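Local coordinates for paenibacillus xanthan lyase (Paenibacillus, PDB 6F2P), which cleaves the polysaccharide xanthan as a lyase, probably by the beta-elimination chemistry expected of polysaccharide lyase family 8, at residues Q176-S181 against S188-A193; P954-S959 against Y1008-G1013; S385-R390 against S469-H474; I271-L276 against Y415-S420. All blocks are in the same frame, centred on the assembly; numbering follows the deposited sequence.

Interaction 1: residues Q176-S181 against S188-A193; sequences QVIAIS and SARVAA
Arg190 reaches across an antiparallel helical hairpin to Ser181 and Ile178. Helices 168-184 and 188-197, neighbours in the family 8 alpha-helical domain, approach to 7.2 Å between the axes of these segments. Arg190 loses most surface to the contact. CG stands anti to the backbone N (chi1 173°), and a bend at chi2 swings the chain over the opposite helix. There the guanidinium grips one hydroxyl side-on with two nitrogens: Arg190 NH2 lies 2.9 Å and Arg190 NE 3.0 Å from Ser181 OG, which sits close to the guanidinium plane. Ile178 meets the same group differently, its CG1 lying over one face, offset toward the rim, 3.8 Å from Arg190 CZ. Beyond the hairpin, NH1 bonds to the carbonyl of Gln161, a residue of a calcium site, and Tyr158 makes a cation-pi contact, so the charge is held between helices and ion-binding loop. A leucine in place of Arg190 would probably leave Ser181 OG and the Gln161 carbonyl without these donors and expose Ile178 CG1 to a gap. Along the helices, the CA atoms come closest at Ala179 and Val191, and Ile178 CG2 rests 4.3 Å from Ala193 CB.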
loop_
_atom_site.group_PDB
_atom_site.type_symbol
_atom_site.label_atom_id
_atom_site.label_comp_id
_atom_site.label_asym_id
_atom_site.label_seq_id
_atom_site.Cartn_x
_atom_site.Cartn_y
_atom_site.Cartn_z
ATOM N N GLN A 176 -27.313 6.161 -15.788
ATOM C CA GLN A 176 -28.328 7.096 -15.288
ATOM C C GLN A 176 -29.224 7.626 -16.409
ATOM O O GLN A 176 -30.441 7.623 -16.286
ATOM C CB GLN A 176 -27.693 8.279 -14.546
ATOM C CG GLN A 176 -27.088 7.926 -13.194
ATOM C CD GLN A 176 -26.339 9.088 -12.554
ATOM O OE1 GLN A 176 -26.612 9.463 -11.411
ATOM N NE2 GLN A 176 -25.381 9.657 -13.286
ATOM N N VAL A 177 -28.607 8.077 -17.497
ATOM C CA VAL A 177 -29.325 8.671 -18.604
ATOM C C VAL A 177 -30.275 7.655 -19.193
ATOM O O VAL A 177 -31.453 7.940 -19.445
ATOM C CB VAL A 177 -28.359 9.162 -19.694
ATOM C CG1 VAL A 177 -29.082 9.327 -21.000
ATOM C CG2 VAL A 177 -27.732 10.490 -19.274
ATOM N N ILE A 178 -29.757 6.452 -19.385
ATOM C CA ILE A 178 -30.548 5.375 -19.959
ATOM C C ILE A 178 -31.685 4.954 -19.033
ATOM O O ILE A 178 -32.820 4.784 -19.470
ATOM C CB ILE A 178 -29.656 4.193 -20.346
ATOM C CG1 ILE A 178 -28.928 4.534 -21.642
ATOM C CG2 ILE A 178 -30.467 2.932 -20.503
ATOM C CD1 ILE A 178 -27.863 3.562 -22.019
ATOM N N ALA A 179 -31.391 4.828 -17.748
ATOM C CA ALA A 179 -32.405 4.461 -16.775
ATOM C C ALA A 179 -33.502 5.509 -16.681
ATOM O O ALA A 179 -34.684 5.178 -16.652
ATOM C CB ALA A 179 -31.769 4.252 -15.420
ATOM N N ILE A 180 -33.131 6.779 -16.633
ATOM C CA ILE A 180 -34.154 7.792 -16.412
ATOM C C ILE A 180 -35.008 7.983 -17.663
ATOM O O ILE A 180 -36.227 8.118 -17.566
ATOM C CB ILE A 180 -33.582 9.125 -15.912
ATOM C CG1 ILE A 180 -32.770 8.906 -14.630
ATOM C CG2 ILE A 180 -34.714 10.134 -15.664
ATOM C CD1 ILE A 180 -33.415 7.973 -13.657
ATOM N N SER A 181 -34.386 7.960 -18.838
ATOM C CA SER A 181 -35.179 8.039 -20.053
ATOM C C SER A 181 -36.150 6.851 -20.136
ATOM O O SER A 181 -37.319 7.025 -20.480
ATOM C CB SER A 181 -34.309 8.186 -21.312
ATOM O OG SER A 181 -33.315 7.178 -21.418
ATOM N N SER A 188 -39.565 -0.610 -20.109
ATOM C CA SER A 188 -38.933 -1.545 -19.162
ATOM C C SER A 188 -37.558 -2.042 -19.606
ATOM O O SER A 188 -36.614 -2.058 -18.815
ATOM C CB SER A 188 -39.842 -2.745 -18.881
ATOM O OG SER A 188 -40.172 -3.427 -20.079
ATOM N N ALA A 189 -37.443 -2.433 -20.869
ATOM C CA ALA A 189 -36.169 -2.906 -21.399
ATOM C C ALA A 189 -35.070 -1.854 -21.232
ATOM O O ALA A 189 -33.932 -2.173 -20.870
ATOM C CB ALA A 189 -36.318 -3.296 -22.859
ATOM N N ARG A 190 -35.431 -0.601 -21.480
ATOM C CA ARG A 190 -34.488 0.504 -21.405
ATOM C C ARG A 190 -34.066 0.745 -19.955
ATOM O O ARG A 190 -32.883 0.972 -19.683
ATOM C CB ARG A 190 -35.095 1.762 -22.047
ATOM C CG ARG A 190 -34.290 3.033 -21.903
ATOM C CD ARG A 190 -33.470 3.360 -23.130
ATOM N NE ARG A 190 -32.987 4.739 -23.066
ATOM C CZ ARG A 190 -31.974 5.223 -23.780
ATOM N NH1 ARG A 190 -31.313 4.439 -24.626
ATOM N NH2 ARG A 190 -31.621 6.495 -23.642
ATOM N N VAL A 191 -35.015 0.673 -19.022
ATOM C CA VAL A 191 -34.678 0.812 -17.605
ATOM C C VAL A 191 -33.766 -0.325 -17.141
ATOM O O VAL A 191 -32.822 -0.120 -16.366
ATOM C CB VAL A 191 -35.923 0.813 -16.710
ATOM C CG1 VAL A 191 -35.534 1.094 -15.269
ATOM C CG2 VAL A 191 -36.927 1.842 -17.194
ATOM N N ALA A 192 -34.046 -1.529 -17.617
ATOM C CA ALA A 192 -33.260 -2.677 -17.202
ATOM C C ALA A 192 -31.830 -2.522 -17.706
ATOM O O ALA A 192 -30.872 -2.874 -17.005
ATOM C CB ALA A 192 -33.884 -3.968 -17.703
ATOM N N ALA A 193 -31.687 -1.975 -18.912
ATOM C CA ALA A 193 -30.360 -1.753 -19.475
ATOM C C ALA A 193 -29.646 -0.721 -18.620
ATOM O O ALA A 193 -28.435 -0.800 -18.410
ATOM C CB ALA A 193 -30.438 -1.302 -20.931
#

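Interaction 2: residues P954-S959 against Y1008-G1013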
loop_
_atom_site.group_PDB
_atom_site.type_symbol
_atom_site.label_atom_id
_atom_site.label_comp_id
_atom_site.label_asym_id
_atom_site.label_seq_id
_atom_site.Cartn_x
_atom_site.Cartn_y
_atom_site.Cartn_z
ATOM N N PRO A 954 33.506 -36.854 17.211
ATOM C CA PRO A 954 33.101 -35.854 16.216
ATOM C C PRO A 954 31.686 -35.345 16.453
ATOM O O PRO A 954 30.878 -36.026 17.086
ATOM C CB PRO A 954 33.134 -36.639 14.906
ATOM C CG PRO A 954 32.805 -38.026 15.318
ATOM C CD PRO A 954 33.478 -38.218 16.656
ATOM N N ASN A 955 31.402 -34.150 15.944
ATOM C CA ASN A 955 30.056 -33.602 15.967
ATOM C C ASN A 955 29.398 -33.843 14.612
ATOM O O ASN A 955 29.667 -33.134 13.640
ATOM C CB ASN A 955 30.092 -32.108 16.284
ATOM C CG ASN A 955 28.735 -31.561 16.674
ATOM O OD1 ASN A 955 27.699 -32.172 16.402
ATOM N ND2 ASN A 955 28.735 -30.397 17.313
ATOM N N VAL A 956 28.552 -34.863 14.548
ATOM C CA VAL A 956 27.937 -35.257 13.289
ATOM C C VAL A 956 26.793 -34.299 12.961
ATOM O O VAL A 956 25.840 -34.176 13.731
ATOM C CB VAL A 956 27.477 -36.739 13.326
ATOM C CG1 VAL A 956 26.794 -37.129 12.039
ATOM C CG2 VAL A 956 28.667 -37.642 13.563
ATOM N N PRO A 957 26.906 -33.590 11.825
ATOM C CA PRO A 957 25.934 -32.564 11.429
ATOM C C PRO A 957 24.558 -33.151 11.130
ATOM O O PRO A 957 23.545 -32.664 11.640
ATOM C CB PRO A 957 26.545 -31.984 10.146
ATOM C CG PRO A 957 28.004 -32.294 10.246
ATOM C CD PRO A 957 28.054 -33.637 10.905
ATOM N N ILE A 958 24.538 -34.194 10.308
ATOM C CA ILE A 958 23.301 -34.818 9.856
ATOM C C ILE A 958 23.379 -36.317 10.102
ATOM O O ILE A 958 24.397 -36.941 9.797
ATOM C CB ILE A 958 23.087 -34.612 8.332
ATOM C CG1 ILE A 958 23.204 -33.137 7.946
ATOM C CG2 ILE A 958 21.746 -35.181 7.888
ATOM C CD1 ILE A 958 22.932 -32.869 6.476
ATOM N N SER A 959 22.315 -36.898 10.646
ATOM C CA SER A 959 22.231 -38.352 10.739
ATOM C C SER A 959 22.408 -38.965 9.353
ATOM O O SER A 959 21.934 -38.412 8.354
ATOM C CB SER A 959 20.896 -38.786 11.342
ATOM O OG SER A 959 20.788 -38.358 12.688
ATOM N N TYR A 1008 29.746 -46.624 8.576
ATOM C CA TYR A 1008 28.729 -46.893 9.594
ATOM C C TYR A 1008 27.641 -45.831 9.610
ATOM O O TYR A 1008 27.802 -44.754 9.036
ATOM C CB TYR A 1008 29.378 -46.981 10.983
ATOM C CG TYR A 1008 30.558 -47.925 11.037
ATOM C CD1 TYR A 1008 30.382 -49.267 11.353
ATOM C CD2 TYR A 1008 31.850 -47.478 10.760
ATOM C CE1 TYR A 1008 31.455 -50.138 11.391
ATOM C CE2 TYR A 1008 32.931 -48.345 10.797
ATOM C CZ TYR A 1008 32.727 -49.674 11.113
ATOM O OH TYR A 1008 33.792 -50.546 11.148
ATOM N N SER A 1009 26.527 -46.143 10.267
ATOM C CA SER A 1009 25.463 -45.167 10.464
ATOM C C SER A 1009 25.722 -44.390 11.737
ATOM O O SER A 1009 25.977 -44.969 12.785
ATOM C CB SER A 1009 24.103 -45.853 10.561
ATOM O OG SER A 1009 23.734 -46.417 9.320
ATOM N N PHE A 1010 25.665 -43.070 11.644
ATOM C CA PHE A 1010 25.798 -42.232 12.826
ATOM C C PHE A 1010 24.559 -41.362 12.995
ATOM O O PHE A 1010 23.925 -40.962 12.017
ATOM C CB PHE A 1010 27.028 -41.330 12.722
ATOM C CG PHE A 1010 28.335 -42.060 12.791
ATOM C CD1 PHE A 1010 28.925 -42.340 14.017
ATOM C CD2 PHE A 1010 28.992 -42.446 11.627
ATOM C CE1 PHE A 1010 30.149 -43.003 14.085
ATOM C CE2 PHE A 1010 30.213 -43.113 11.683
ATOM C CZ PHE A 1010 30.794 -43.390 12.916
ATOM N N ASN A 1011 24.218 -41.071 14.243
ATOM C CA ASN A 1011 23.191 -40.084 14.527
ATOM C C ASN A 1011 23.829 -38.708 14.599
ATOM O O ASN A 1011 25.010 -38.579 14.931
ATOM C CB ASN A 1011 22.479 -40.402 15.843
ATOM C CG ASN A 1011 21.741 -41.728 15.800
ATOM O OD1 ASN A 1011 22.153 -42.701 16.431
ATOM N ND2 ASN A 1011 20.642 -41.770 15.055
ATOM N N ALA A 1012 23.055 -37.683 14.267
ATOM C CA ALA A 1012 23.507 -36.317 14.456
ATOM C C ALA A 1012 23.766 -36.100 15.945
ATOM O O ALA A 1012 22.967 -36.511 16.788
ATOM C CB ALA A 1012 22.471 -35.336 13.934
ATOM N N GLY A 1013 24.895 -35.484 16.270
ATOM C CA GLY A 1013 25.243 -35.261 17.659
ATOM C C GLY A 1013 26.611 -35.803 18.016
ATOM O O GLY A 1013 27.486 -35.907 17.151
#
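Val956 and Gly1013 exchange two backbone hydrogen bonds, a single antiparallel hydrogen-bonded pair between the loop 954-959 and the turn that follows strand 1003-1010. Val956 N lies 3.0 Å from Gly1013 O, while Gly1013 N returns the bond to a lone pair of Val956 O. Gly1013 adopts backbone angles that suit glycine, since a CB would press on the preceding carbonyl. A third bond uses a side chain: Ala1012 N donates to Ser959 OG over 2.8 Å at a fairly straight 161°. The hydroxyl gets there by standing anti to its own carbonyl carbon (chi1 -65°). Both are connections from one sheet of the golvesin C-terminal beta sandwich to the other, 954-959 leading from strand 949-952 to 960-967 and 1011-1013 leaving strand 1003-1010 for 1017-1021. Two CA-H...O contacts supplement the bonds, from Ala1012 CA to Val956 O and from Ser959 CA to Phe1010 O. The apolar part centres on Val956, which crosses Phe1010 at about a right angle and sets CG2 4.1 Å from Phe1010 CB; Leu1036 and Tyr962 touch both side chains. Val956 CB also lies against Asn1011 O. The methyl of Ala1012, CB, packs on the opposing backbone, 3.7 Å from Pro957 O.

Interaction 3: residues S385-R390 against S469-H474; sequences SMFSSR and SGMELH
Met386 and Met471 mark the nearest approach of the two backbones, with CA atoms 6.7 Å apart. Residues 385-390 lead away from strand 380-385, extended as far as Ser388, then folded into an ST turn in which Ser388 OG accepts from Arg390 N; 469-474 is strand, part of the large antiparallel sheet of the family 8 super-sandwich domain. The backbones are too far apart to pair directly, and side chains fill the interval. Met386 and Met471 slide past one another in opposite directions: Met471 SD lies 3.7 Å from Met386 CB, and Met386 SD comes 3.5 Å from Gly470 O. Trp486, on the adjacent strand 481-488, touches both methionines. Met471 is fully extended, CG anti to the backbone N (chi1 173°) and the remaining torsions also near 180°, which delivers its methyl to Phe387. There Met471 CE meets CD1 of the Phe387 ring at 3.6 Å and the Phe387 carbonyl oxygen at 3.5 Å. Met471 thus touches two successive residues of the loop. An alanine at Met471 is likely to open a gap between strand and loop, depriving Met386 and the Phe387 ring of their shared packing partner. The outer part of the ring reaches farther along that strand, Phe387 CE1 standing 4.4 Å from Leu473 CD1.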
loop_
_atom_site.group_PDB
_atom_site.type_symbol
_atom_site.label_atom_id
_atom_site.label_comp_id
_atom_site.label_asym_id
_atom_site.label_seq_id
_atom_site.Cartn_x
_atom_site.Cartn_y
_atom_site.Cartn_z
ATOM N N SER A 385 0.435 11.767 2.474
ATOM C CA SER A 385 0.372 11.685 1.017
ATOM C C SER A 385 1.713 11.355 0.367
ATOM O O SER A 385 2.648 12.160 0.385
ATOM C CB SER A 385 -0.175 12.985 0.436
ATOM O OG SER A 385 -0.165 12.935 -0.978
ATOM N N MET A 386 1.796 10.174 -0.228
ATOM C CA MET A 386 3.039 9.706 -0.806
ATOM C C MET A 386 2.858 9.365 -2.279
ATOM O O MET A 386 1.741 9.385 -2.802
ATOM C CB MET A 386 3.502 8.446 -0.070
ATOM C CG MET A 386 3.674 8.619 1.419
ATOM S SD MET A 386 3.951 7.058 2.279
ATOM C CE MET A 386 2.283 6.392 2.370
ATOM N N PHE A 387 3.964 9.045 -2.941
ATOM C CA PHE A 387 3.897 8.410 -4.246
ATOM C C PHE A 387 5.083 7.480 -4.459
ATOM O O PHE A 387 6.067 7.534 -3.725
ATOM C CB PHE A 387 3.701 9.430 -5.383
ATOM C CG PHE A 387 4.965 10.084 -5.874
ATOM C CD1 PHE A 387 5.527 11.152 -5.192
ATOM C CD2 PHE A 387 5.554 9.673 -7.058
ATOM C CE1 PHE A 387 6.681 11.774 -5.662
ATOM C CE2 PHE A 387 6.701 10.294 -7.536
ATOM C CZ PHE A 387 7.262 11.345 -6.833
ATOM N N SER A 388 4.961 6.598 -5.442
ATOM C CA SER A 388 5.944 5.550 -5.650
ATOM C C SER A 388 6.030 5.250 -7.129
ATOM O O SER A 388 5.591 6.041 -7.956
ATOM C CB SER A 388 5.512 4.285 -4.914
ATOM O OG SER A 388 4.265 3.817 -5.409
ATOM N N SER A 389 6.574 4.089 -7.461
ATOM C CA SER A 389 6.588 3.643 -8.841
ATOM C C SER A 389 5.228 3.068 -9.233
ATOM O O SER A 389 5.037 2.641 -10.373
ATOM C CB SER A 389 7.669 2.591 -9.041
ATOM O OG SER A 389 7.390 1.451 -8.251
ATOM N N ARG A 390 4.291 3.051 -8.287
ATOM C CA ARG A 390 2.938 2.564 -8.553
ATOM C C ARG A 390 1.907 3.696 -8.634
ATOM O O ARG A 390 0.867 3.562 -9.287
ATOM C CB ARG A 390 2.495 1.599 -7.464
ATOM C CG ARG A 390 3.383 0.404 -7.253
ATOM C CD ARG A 390 2.895 -0.374 -6.042
ATOM N NE ARG A 390 2.875 0.464 -4.845
ATOM C CZ ARG A 390 3.899 0.608 -4.008
ATOM N NH1 ARG A 390 5.045 -0.034 -4.219
ATOM N NH2 ARG A 390 3.773 1.399 -2.953
ATOM N N SER A 469 4.664 4.660 8.663
ATOM C CA SER A 469 4.752 4.694 7.209
ATOM C C SER A 469 6.093 5.213 6.770
ATOM O O SER A 469 6.789 5.903 7.521
ATOM C CB SER A 469 3.675 5.587 6.608
ATOM O OG SER A 469 2.378 5.087 6.855
ATOM N N GLY A 470 6.443 4.901 5.530
ATOM C CA GLY A 470 7.677 5.385 4.966
ATOM C C GLY A 470 7.584 5.602 3.477
ATOM O O GLY A 470 6.766 4.988 2.781
ATOM N N MET A 471 8.452 6.483 2.992
ATOM C CA MET A 471 8.554 6.776 1.578
ATOM C C MET A 471 10.001 7.044 1.227
ATOM O O MET A 471 10.640 7.911 1.827
ATOM C CB MET A 471 7.727 8.019 1.260
ATOM C CG MET A 471 7.881 8.537 -0.148
ATOM S SD MET A 471 6.818 9.966 -0.430
ATOM C CE MET A 471 7.313 10.402 -2.102
ATOM N N GLU A 472 10.533 6.293 0.272
ATOM C CA GLU A 472 11.782 6.694 -0.355
ATOM C C GLU A 472 11.461 7.697 -1.463
ATOM O O GLU A 472 11.009 7.333 -2.553
ATOM C CB GLU A 472 12.554 5.499 -0.905
ATOM C CG GLU A 472 13.925 5.879 -1.445
ATOM C CD GLU A 472 14.815 4.675 -1.688
ATOM O OE1 GLU A 472 14.277 3.552 -1.799
ATOM O OE2 GLU A 472 16.050 4.850 -1.766
ATOM N N LEU A 473 11.664 8.971 -1.160
ATOM C CA LEU A 473 11.424 10.022 -2.124
ATOM C C LEU A 473 12.495 10.016 -3.198
ATOM O O LEU A 473 13.672 9.833 -2.909
ATOM C CB LEU A 473 11.426 11.377 -1.420
ATOM C CG LEU A 473 11.435 12.588 -2.354
ATOM C CD1 LEU A 473 10.165 12.618 -3.196
ATOM C CD2 LEU A 473 11.587 13.883 -1.570
ATOM N N HIS A 474 12.078 10.191 -4.443
ATOM C CA HIS A 474 12.993 10.572 -5.506
ATOM C C HIS A 474 12.248 11.478 -6.467
ATOM O O HIS A 474 11.540 10.996 -7.354
ATOM C CB HIS A 474 13.519 9.363 -6.263
ATOM C CG HIS A 474 14.504 9.725 -7.334
ATOM N ND1 HIS A 474 14.830 8.870 -8.367
ATOM C CD2 HIS A 474 15.228 10.850 -7.530
ATOM C CE1 HIS A 474 15.715 9.458 -9.154
ATOM N NE2 HIS A 474 15.972 10.661 -8.673
HETATM O O HOH W 1 8.470 7.408 -4.164
#

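Interaction 4: residues I271-L276 against Y415-S420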
loop_
_atom_site.group_PDB
_atom_site.type_symbol
_atom_site.label_atom_id
_atom_site.label_comp_id
_atom_site.label_asym_id
_atom_site.label_seq_id
_atom_site.Cartn_x
_atom_site.Cartn_y
_atom_site.Cartn_z
ATOM N N ILE A 271 -13.347 11.758 5.824
ATOM C CA ILE A 271 -14.112 12.938 6.200
ATOM C C ILE A 271 -13.765 13.322 7.613
ATOM O O ILE A 271 -14.119 12.616 8.563
ATOM C CB ILE A 271 -15.629 12.738 6.092
ATOM C CG1 ILE A 271 -16.024 12.532 4.635
ATOM C CG2 ILE A 271 -16.378 13.953 6.666
ATOM C CD1 ILE A 271 -17.462 12.172 4.469
ATOM N N TYR A 272 -13.043 14.428 7.751
ATOM C CA TYR A 272 -12.732 14.918 9.073
ATOM C C TYR A 272 -13.608 16.112 9.383
ATOM O O TYR A 272 -13.422 17.186 8.822
ATOM C CB TYR A 272 -11.252 15.269 9.215
ATOM C CG TYR A 272 -10.849 15.363 10.662
ATOM C CD1 TYR A 272 -10.551 14.218 11.393
ATOM C CD2 TYR A 272 -10.814 16.587 11.314
ATOM C CE1 TYR A 272 -10.203 14.292 12.719
ATOM C CE2 TYR A 272 -10.462 16.675 12.648
ATOM C CZ TYR A 272 -10.161 15.524 13.347
ATOM O OH TYR A 272 -9.813 15.611 14.676
ATOM N N LYS A 273 -14.582 15.900 10.261
ATOM C CA LYS A 273 -15.477 16.964 10.703
ATOM C C LYS A 273 -16.006 17.837 9.559
ATOM O O LYS A 273 -16.009 19.067 9.643
ATOM C CB LYS A 273 -14.789 17.802 11.779
ATOM C CG LYS A 273 -14.395 16.979 13.000
ATOM C CD LYS A 273 -13.724 17.833 14.055
ATOM C CE LYS A 273 -13.463 17.028 15.309
ATOM N NZ LYS A 273 -12.931 17.884 16.408
ATOM N N GLY A 274 -16.431 17.185 8.483
ATOM C CA GLY A 274 -17.063 17.873 7.373
ATOM C C GLY A 274 -16.117 18.210 6.243
ATOM O O GLY A 274 -16.519 18.807 5.243
ATOM N N ASN A 275 -14.855 17.833 6.407
ATOM C CA ASN A 275 -13.828 18.097 5.411
ATOM C C ASN A 275 -13.378 16.816 4.724
ATOM O O ASN A 275 -12.851 15.911 5.366
ATOM C CB ASN A 275 -12.627 18.767 6.076
ATOM C CG ASN A 275 -12.964 20.120 6.648
ATOM O OD1 ASN A 275 -13.653 20.919 6.014
ATOM N ND2 ASN A 275 -12.490 20.386 7.854
ATOM N N LEU A 276 -13.591 16.734 3.417
ATOM C CA LEU A 276 -13.099 15.599 2.656
ATOM C C LEU A 276 -11.632 15.856 2.411
ATOM O O LEU A 276 -11.284 16.873 1.826
ATOM C CB LEU A 276 -13.848 15.486 1.334
ATOM C CG LEU A 276 -13.537 14.277 0.451
ATOM C CD1 LEU A 276 -13.707 12.988 1.217
ATOM C CD2 LEU A 276 -14.438 14.288 -0.784
ATOM N N TYR A 415 -5.322 17.639 10.803
ATOM C CA TYR A 415 -6.704 18.081 10.937
ATOM C C TYR A 415 -7.067 18.252 12.397
ATOM O O TYR A 415 -6.788 17.376 13.214
ATOM C CB TYR A 415 -7.645 17.076 10.276
ATOM C CG TYR A 415 -7.509 17.032 8.772
ATOM C CD1 TYR A 415 -8.225 17.912 7.966
ATOM C CD2 TYR A 415 -6.658 16.124 8.154
ATOM C CE1 TYR A 415 -8.100 17.887 6.589
ATOM C CE2 TYR A 415 -6.523 16.092 6.779
ATOM C CZ TYR A 415 -7.248 16.979 6.000
ATOM O OH TYR A 415 -7.125 16.964 4.629
ATOM N N ASN A 416 -7.675 19.385 12.729
ATOM C CA ASN A 416 -8.154 19.611 14.087
ATOM C C ASN A 416 -9.425 20.452 14.111
ATOM O O ASN A 416 -10.212 20.387 13.174
ATOM C CB ASN A 416 -7.061 20.195 14.986
ATOM C CG ASN A 416 -6.418 21.433 14.404
ATOM O OD1 ASN A 416 -7.053 22.204 13.690
ATOM N ND2 ASN A 416 -5.144 21.631 14.710
ATOM N N THR A 417 -9.631 21.235 15.167
ATOM C CA THR A 417 -10.881 21.982 15.296
ATOM C C THR A 417 -10.932 23.204 14.367
ATOM O O THR A 417 -11.996 23.788 14.131
ATOM C CB THR A 417 -11.175 22.385 16.758
ATOM O OG1 THR A 417 -10.028 23.024 17.321
ATOM C CG2 THR A 417 -11.499 21.162 17.581
ATOM N N ASP A 418 -9.778 23.577 13.828
ATOM C CA ASP A 418 -9.721 24.643 12.842
ATOM C C ASP A 418 -10.276 24.110 11.530
ATOM O O ASP A 418 -9.522 23.815 10.602
ATOM C CB ASP A 418 -8.279 25.122 12.661
ATOM C CG ASP A 418 -8.172 26.315 11.740
ATOM O OD1 ASP A 418 -9.217 26.892 11.389
ATOM O OD2 ASP A 418 -7.041 26.679 11.370
ATOM N N LEU A 419 -11.601 23.998 11.462
ATOM C CA LEU A 419 -12.284 23.341 10.348
ATOM C C LEU A 419 -11.991 23.960 8.989
ATOM O O LEU A 419 -12.127 23.297 7.959
ATOM C CB LEU A 419 -13.802 23.311 10.581
ATOM C CG LEU A 419 -14.284 22.655 11.880
ATOM C CD1 LEU A 419 -15.790 22.504 11.860
ATOM C CD2 LEU A 419 -13.606 21.314 12.104
ATOM N N SER A 420 -11.588 25.225 8.979
ATOM C CA SER A 420 -11.450 25.942 7.718
ATOM C C SER A 420 -10.018 25.940 7.202
ATOM O O SER A 420 -9.737 26.511 6.148
ATOM C CB SER A 420 -11.949 27.385 7.854
ATOM O OG SER A 420 -10.999 28.172 8.544
HETATM O O HOH W 2 -10.654 19.866 10.475
#
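Tyr415 lays its CB over one face of the Tyr272 ring, a CH-pi contact with the carbon 3.7 Å from the centroid of that ring. The two rings themselves are oblique, planes at 40°, while Asn416 O lies at the edge of the Tyr272 ring. CG of Tyr272 stands anti to the backbone N (chi1 -162°), which sets the ring against Tyr415 CB. Residues 272-275 form a type I' turn joining two short strands, with Lys273 and Gly274 at its corners. From this turn Lys273 crosses Leu419 at about a right angle, its CB 3.7 Å from Leu419 CD2, and runs alongside Thr417, whose hydroxyl bonds to Pro555 O. Asn275 supplies the direct polar link: Asn275 ND2 donates to Leu419 O over 2.9 Å, on a lone pair, though bent to 136° at the hydrogen. Asn423 ND2 is a second donor to that oxygen. A water that donates to Asn416 O over 2.8 Å also takes a weak bond from Asn275 ND2. Hairpin of the alpha-helical domain and loop of the super-sandwich domain meet without a salt bridge between these segments, so the join probably depends on shape complementarity and on one bent amide bond.

Overall arrangement
The contacts sample three parts of a long chain. Interaction 1 lies wholly in the alpha-helical domain and closes before the others open; interaction 3 lies in the super-sandwich domain, and interaction 4 joins those two domains. Interaction 2 comes last, in the golvesin C-terminal domain, its centre 79 Å from that of interaction 1 and on the opposite side of the chain's centre. Interactions 3 and 4 are the nearest pair, about 9 Å between nearest atoms, and their segments interleave: 271-276, 385-390, 415-420, 469-474. One segment of each continues from a neighbouring strand of the same four-stranded sheet, 380-385 and 411-415, so that sheet probably connects the interdomain contact with the sandwich interior.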